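Local coordinates for protein-l-isoaspartate o-methyltransferase (Thermotoga maritima, PDB 1DL5), which transfers a methyl group from S-adenosylmethionine to the carboxylate of isoaspartyl residues, a step in the repair of damaged proteins, at residues Tyr35-Ser38 with Tyr39-Glu42; Val241-Val244 with Asp245-Arg249. All coordinates share one frame; numbering follows the deposited sequence.

Overall arrangement
A one-turn helix and the last turns of a longer one show how local contacts satisfy the backbone where a helix starts or stops. Contact 1 comes first along the chain, at helix 37-40, which follows helices 2-11 and 16-24 and precedes the strands of the Rossmann-like methyltransferase domain; it joins this turn to helix 2-11 and strand 46-50. Contact 2 lies far downstream in the C-terminal domain, where it joins helix 237-248 to strands 257-261 and 302-306 and helix 281-292. Each closes only its own turn, in series, neither nesting nor crossing. The centres of contact 1 and contact 2 are about 40 Å apart, on opposite sides of the chain's centre.

Contact 1 of 2, residues Tyr35-Ser38 with Tyr39-Glu42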
ATOM      1  N   TYR A  35      25.594  38.833 -29.806  1.00 38.23           N
ATOM      2  CA  TYR A  35      26.851  38.088 -29.833  1.00 38.05           C
ATOM      3  C   TYR A  35      27.333  38.064 -31.275  1.00 36.03           C
ATOM      4  O   TYR A  35      26.532  38.175 -32.202  1.00 35.78           O
ATOM      5  CB  TYR A  35      26.668  36.624 -29.416  1.00 37.22           C
ATOM      6  CG  TYR A  35      26.300  36.364 -27.977  1.00 39.60           C
ATOM      7  CD1 TYR A  35      27.288  36.151 -27.016  1.00 38.55           C
ATOM      8  CD2 TYR A  35      24.966  36.266 -27.585  1.00 39.93           C
ATOM      9  CE1 TYR A  35      26.957  35.840 -25.703  1.00 42.55           C
ATOM     10  CE2 TYR A  35      24.624  35.953 -26.275  1.00 39.12           C
ATOM     11  CZ  TYR A  35      25.621  35.741 -25.341  1.00 41.12           C
ATOM     12  OH  TYR A  35      25.284  35.418 -24.047  1.00 44.75           O
ATOM     13  N   PRO A  36      28.650  37.940 -31.488  1.00 36.61           N
ATOM     14  CA  PRO A  36      29.113  37.896 -32.876  1.00 36.11           C
ATOM     15  C   PRO A  36      28.569  36.574 -33.418  1.00 36.02           C
ATOM     16  O   PRO A  36      28.577  35.570 -32.701  1.00 33.53           O
ATOM     17  CB  PRO A  36      30.633  37.875 -32.729  1.00 36.47           C
ATOM     18  CG  PRO A  36      30.855  38.648 -31.464  1.00 37.22           C
ATOM     19  CD  PRO A  36      29.780  38.101 -30.558  1.00 36.11           C
ATOM     20  N   LEU A  37      28.087  36.564 -34.658  1.00 34.14           N
ATOM     21  CA  LEU A  37      27.530  35.342 -35.231  1.00 36.90           C
ATOM     22  C   LEU A  37      28.470  34.147 -35.131  1.00 36.95           C
ATOM     23  O   LEU A  37      28.023  33.014 -34.946  1.00 38.51           O
ATOM     24  CB  LEU A  37      27.130  35.563 -36.692  1.00 36.16           C
ATOM     25  CG  LEU A  37      25.848  36.370 -36.927  1.00 40.52           C
ATOM     26  CD1 LEU A  37      25.658  36.602 -38.420  1.00 40.62           C
ATOM     27  CD2 LEU A  37      24.650  35.622 -36.345  1.00 37.91           C
ATOM     28  N   SER A  38      29.769  34.399 -35.251  1.00 36.35           N
ATOM     29  CA  SER A  38      30.757  33.330 -35.166  1.00 35.57           C
ATOM     30  C   SER A  38      30.667  32.653 -33.803  1.00 32.48           C
ATOM     31  O   SER A  38      31.037  31.491 -33.649  1.00 34.21           O
ATOM     32  CB  SER A  38      32.168  33.886 -35.371  1.00 36.44           C
ATOM     33  OG  SER A  38      32.496  34.825 -34.361  1.00 40.16           O
ATOM     34  N   TYR A  39      30.172  33.391 -32.816  1.00 31.65           N
ATOM     35  CA  TYR A  39      30.029  32.866 -31.465  1.00 30.88           C
ATOM     36  C   TYR A  39      28.672  32.173 -31.339  1.00 29.38           C
ATOM     37  O   TYR A  39      28.538  31.157 -30.658  1.00 25.90           O
ATOM     38  CB  TYR A  39      30.124  34.011 -30.453  1.00 33.78           C
ATOM     39  CG  TYR A  39      30.357  33.576 -29.026  1.00 38.13           C
ATOM     40  CD1 TYR A  39      31.523  32.903 -28.662  1.00 41.67           C
ATOM     41  CD2 TYR A  39      29.421  33.853 -28.030  1.00 41.25           C
ATOM     42  CE1 TYR A  39      31.752  32.519 -27.340  1.00 42.77           C
ATOM     43  CE2 TYR A  39      29.642  33.473 -26.705  1.00 42.36           C
ATOM     44  CZ  TYR A  39      30.808  32.807 -26.369  1.00 43.10           C
ATOM     45  OH  TYR A  39      31.032  32.429 -25.063  1.00 46.26           O
ATOM     46  N   VAL A  40      27.669  32.726 -32.015  1.00 25.31           N
ATOM     47  CA  VAL A  40      26.318  32.177 -31.973  1.00 25.26           C
ATOM     48  C   VAL A  40      26.226  30.743 -32.478  1.00 25.18           C
ATOM     49  O   VAL A  40      25.467  29.939 -31.940  1.00 26.07           O
ATOM     50  CB  VAL A  40      25.337  33.043 -32.799  1.00 24.24           C
ATOM     51  CG1 VAL A  40      23.974  32.340 -32.912  1.00 22.65           C
ATOM     52  CG2 VAL A  40      25.178  34.408 -32.140  1.00 23.09           C
ATOM     53  N   TYR A  41      26.994  30.417 -33.509  1.00 24.07           N
ATOM     54  CA  TYR A  41      26.927  29.076 -34.052  1.00 24.01           C
ATOM     55  C   TYR A  41      27.992  28.098 -33.586  1.00 24.27           C
ATOM     56  O   TYR A  41      28.212  27.065 -34.212  1.00 23.60           O
ATOM     57  CB  TYR A  41      26.839  29.139 -35.577  1.00 23.63           C
ATOM     58  CG  TYR A  41      25.488  29.663 -36.011  1.00 26.85           C
ATOM     59  CD1 TYR A  41      24.384  28.810 -36.078  1.00 27.35           C
ATOM     60  CD2 TYR A  41      25.283  31.023 -36.246  1.00 25.56           C
ATOM     61  CE1 TYR A  41      23.111  29.295 -36.360  1.00 27.18           C
ATOM     62  CE2 TYR A  41      24.009  31.522 -36.533  1.00 24.65           C
ATOM     63  CZ  TYR A  41      22.928  30.651 -36.587  1.00 27.35           C
ATOM     64  OH  TYR A  41      21.661  31.126 -36.860  1.00 21.71           O
ATOM     65  N   GLU A  42      28.645  28.434 -32.477  1.00 25.75           N
ATOM     66  CA  GLU A  42      29.633  27.549 -31.871  1.00 26.55           C
ATOM     67  C   GLU A  42      28.780  26.564 -31.075  1.00 26.80           C
ATOM     68  O   GLU A  42      27.678  26.908 -30.634  1.00 22.95           O
ATOM     69  CB  GLU A  42      30.549  28.321 -30.918  1.00 29.39           C
ATOM     70  CG  GLU A  42      31.772  28.947 -31.572  1.00 34.94           C
ATOM     71  CD  GLU A  42      32.606  29.756 -30.589  1.00 40.20           C
ATOM     72  OE1 GLU A  42      32.832  29.277 -29.456  1.00 41.83           O
ATOM     73  OE2 GLU A  42      33.046  30.868 -30.952  1.00 45.37           O
TER
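Pro36 O accepts two amides of the turn that follows, those of Tyr39 and Val40: Tyr39 N donates to it at 2.7 Å from above the carbonyl plane, whereas Val40 N reaches the same Pro36 O at 3.1 Å within that plane. Pro36 thus occupies the N-cap position of a helix barely one turn long. The next carbonyl, Leu37 O, receives Tyr41 N at 3.1 Å and also lies at the edge of the Tyr41 ring. Ser38 O is hydrogen-bonded to Lys4 NZ of helix 2-11 and Val40 O to Arg27 NH1, while Glu42 CG packs against Ser38 O at 3.4 Å.

Beside this polar frame, the rings of Tyr35 and Tyr39 are near parallel (27° between planes) but slid apart, with little overlap. Their closest atoms are Tyr35 CD1 and Tyr39 CD2, 3.3 Å apart, with CD1 near the plane of the Tyr39 ring at its edge. Tyr39 swings its ring toward Tyr35 by setting CG anti to the backbone N (chi1 -165°). Tyr35 CB in turn rests on Val40 CG2 at 3.8 Å.

Two tyrosine hydroxyls are satisfied from outside the turn: Tyr35 OH by Val47 O of strand 46-50, Tyr41 OH by Glu28 OE1. The Tyr41 side chain packs on helix 2-11.

Contact 2 of 2, residues Val241-Val244 with Asp245-Arg249; sequences VELV and DLLTR
Val244 O is gripped twice by Thr248, whose OG1 donates to it at 2.6 Å and whose backbone N does so at 2.9 Å, the two coming from opposite faces of the carbonyl plane. The hydroxyl can fold back because it sits between the backbone N and the carbonyl carbon (chi1 76°). This is the familiar device of a helical threonine bonding to the carbonyl four residues earlier, and here OG1 also accepts from Arg250 N, just past the helix end.

Upstream, the regular ladder runs from Asp245 N to Val241 O, Leu246 N to Glu242 O and Leu247 N to Leu243 O. Arg249 leaves the helix with positive phi, and its guanidinium doubles back so that NH1 donates to Leu247 O at 2.9 Å, the acceptor lying in the guanidinium plane; NH2 is hydrogen-bonded to Gly306 O, and the group makes a cation-pi contact with Tyr307. Ser311 OG is a second partner of Leu247 O. Buried Glu242 forms a hydrogen bond from OE2 to Ser180 OG.

Thr248 CG2 comes across Val244 CG1 at 3.9 Å, and Leu243 CD2 meets Leu247 CD1 at 4.2 Å.

The leucine pair faces Leu303 of strand 302-306 and touches helix 281-292 through Trp290 and Leu286. Val244 and Thr248 pack on Tyr260 of strand 257-261, so in the C-terminal domain the last turns of helix 237-248 touch strands of two different sheets.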
ATOM      1  N   VAL A 241      20.361   5.519  -0.969  1.00 15.84           N
ATOM      2  CA  VAL A 241      19.544   6.717  -0.812  1.00 16.63           C
ATOM      3  C   VAL A 241      19.354   7.411  -2.160  1.00 17.94           C
ATOM      4  O   VAL A 241      18.265   7.916  -2.452  1.00 15.62           O
ATOM      5  CB  VAL A 241      20.173   7.693   0.205  1.00 19.29           C
ATOM      6  CG1 VAL A 241      19.435   9.019   0.192  1.00 22.82           C
ATOM      7  CG2 VAL A 241      20.109   7.083   1.601  1.00 20.72           C
ATOM      8  N   GLU A 242      20.403   7.435  -2.979  1.00 18.46           N
ATOM      9  CA  GLU A 242      20.301   8.048  -4.306  1.00 17.72           C
ATOM     10  C   GLU A 242      19.216   7.296  -5.073  1.00 17.67           C
ATOM     11  O   GLU A 242      18.381   7.895  -5.755  1.00 15.28           O
ATOM     12  CB  GLU A 242      21.611   7.916  -5.093  1.00 20.42           C
ATOM     13  CG  GLU A 242      22.826   8.636  -4.520  1.00 20.97           C
ATOM     14  CD  GLU A 242      24.025   8.588  -5.468  1.00 23.45           C
ATOM     15  OE1 GLU A 242      24.260   7.533  -6.099  1.00 21.64           O
ATOM     16  OE2 GLU A 242      24.739   9.605  -5.575  1.00 23.75           O
ATOM     17  N   LEU A 243      19.245   5.971  -4.969  1.00 16.33           N
ATOM     18  CA  LEU A 243      18.268   5.146  -5.663  1.00 15.82           C
ATOM     19  C   LEU A 243      16.841   5.374  -5.158  1.00 16.14           C
ATOM     20  O   LEU A 243      15.897   5.381  -5.949  1.00 13.59           O
ATOM     21  CB  LEU A 243      18.664   3.666  -5.549  1.00 18.57           C
ATOM     22  CG  LEU A 243      19.772   3.233  -6.520  1.00 18.02           C
ATOM     23  CD1 LEU A 243      20.411   1.921  -6.062  1.00 16.30           C
ATOM     24  CD2 LEU A 243      19.186   3.084  -7.918  1.00 15.03           C
ATOM     25  N   VAL A 244      16.680   5.574  -3.852  1.00 13.27           N
ATOM     26  CA  VAL A 244      15.349   5.813  -3.288  1.00 13.92           C
ATOM     27  C   VAL A 244      14.812   7.155  -3.786  1.00 16.04           C
ATOM     28  O   VAL A 244      13.621   7.297  -4.069  1.00 15.41           O
ATOM     29  CB  VAL A 244      15.383   5.814  -1.740  1.00 15.84           C
ATOM     30  CG1 VAL A 244      14.025   6.279  -1.181  1.00 16.49           C
ATOM     31  CG2 VAL A 244      15.706   4.408  -1.231  1.00 15.67           C
ATOM     32  N   ASP A 245      15.710   8.131  -3.889  1.00 13.68           N
ATOM     33  CA  ASP A 245      15.374   9.469  -4.378  1.00 14.86           C
ATOM     34  C   ASP A 245      14.829   9.349  -5.801  1.00 13.99           C
ATOM     35  O   ASP A 245      13.759   9.864  -6.114  1.00 16.25           O
ATOM     36  CB  ASP A 245      16.645  10.332  -4.395  1.00 14.41           C
ATOM     37  CG  ASP A 245      16.403  11.750  -4.887  1.00 21.16           C
ATOM     38  OD1 ASP A 245      15.289  12.066  -5.351  1.00 24.99           O
ATOM     39  OD2 ASP A 245      17.353  12.557  -4.808  1.00 27.15           O
ATOM     40  N   LEU A 246      15.570   8.641  -6.651  1.00 12.06           N
ATOM     41  CA  LEU A 246      15.196   8.473  -8.052  1.00 13.51           C
ATOM     42  C   LEU A 246      13.998   7.574  -8.309  1.00 14.82           C
ATOM     43  O   LEU A 246      13.150   7.879  -9.146  1.00 14.68           O
ATOM     44  CB  LEU A 246      16.384   7.915  -8.847  1.00 15.37           C
ATOM     45  CG  LEU A 246      17.646   8.777  -8.939  1.00 16.12           C
ATOM     46  CD1 LEU A 246      18.818   7.920  -9.408  1.00 14.26           C
ATOM     47  CD2 LEU A 246      17.404   9.938  -9.902  1.00 16.92           C
ATOM     48  N   LEU A 247      13.935   6.460  -7.593  1.00 13.78           N
ATOM     49  CA  LEU A 247      12.864   5.500  -7.800  1.00 12.59           C
ATOM     50  C   LEU A 247      11.545   5.796  -7.100  1.00 14.02           C
ATOM     51  O   LEU A 247      10.482   5.599  -7.690  1.00 12.64           O
ATOM     52  CB  LEU A 247      13.348   4.098  -7.405  1.00 12.45           C
ATOM     53  CG  LEU A 247      14.405   3.446  -8.301  1.00 13.25           C
ATOM     54  CD1 LEU A 247      15.058   2.296  -7.556  1.00 19.86           C
ATOM     55  CD2 LEU A 247      13.768   2.956  -9.593  1.00 18.22           C
ATOM     56  N   THR A 248      11.594   6.265  -5.856  1.00 12.60           N
ATOM     57  CA  THR A 248      10.350   6.519  -5.123  1.00 11.75           C
ATOM     58  C   THR A 248       9.799   7.935  -5.205  1.00 13.73           C
ATOM     59  O   THR A 248       8.583   8.136  -5.122  1.00 12.56           O
ATOM     60  CB  THR A 248      10.492   6.167  -3.612  1.00 10.69           C
ATOM     61  OG1 THR A 248      11.243   7.191  -2.943  1.00 12.32           O
ATOM     62  CG2 THR A 248      11.201   4.828  -3.438  1.00 12.37           C
ATOM     63  N   ARG A 249      10.693   8.905  -5.374  1.00 12.66           N
ATOM     64  CA  ARG A 249      10.332  10.320  -5.422  1.00 12.93           C
ATOM     65  C   ARG A 249       9.610  10.723  -4.136  1.00 14.09           C
ATOM     66  O   ARG A 249       8.867  11.703  -4.106  1.00 12.63           O
ATOM     67  CB  ARG A 249       9.466  10.634  -6.654  1.00 13.55           C
ATOM     68  CG  ARG A 249      10.151  10.318  -7.974  1.00 14.07           C
ATOM     69  CD  ARG A 249       9.684   8.973  -8.507  1.00 19.53           C
ATOM     70  NE  ARG A 249       8.263   9.015  -8.838  1.00 16.91           N
ATOM     71  CZ  ARG A 249       7.456   7.959  -8.845  1.00 17.46           C
ATOM     72  NH1 ARG A 249       7.919   6.750  -8.537  1.00 12.54           N
ATOM     73  NH2 ARG A 249       6.172   8.117  -9.139  1.00 17.82           N
TER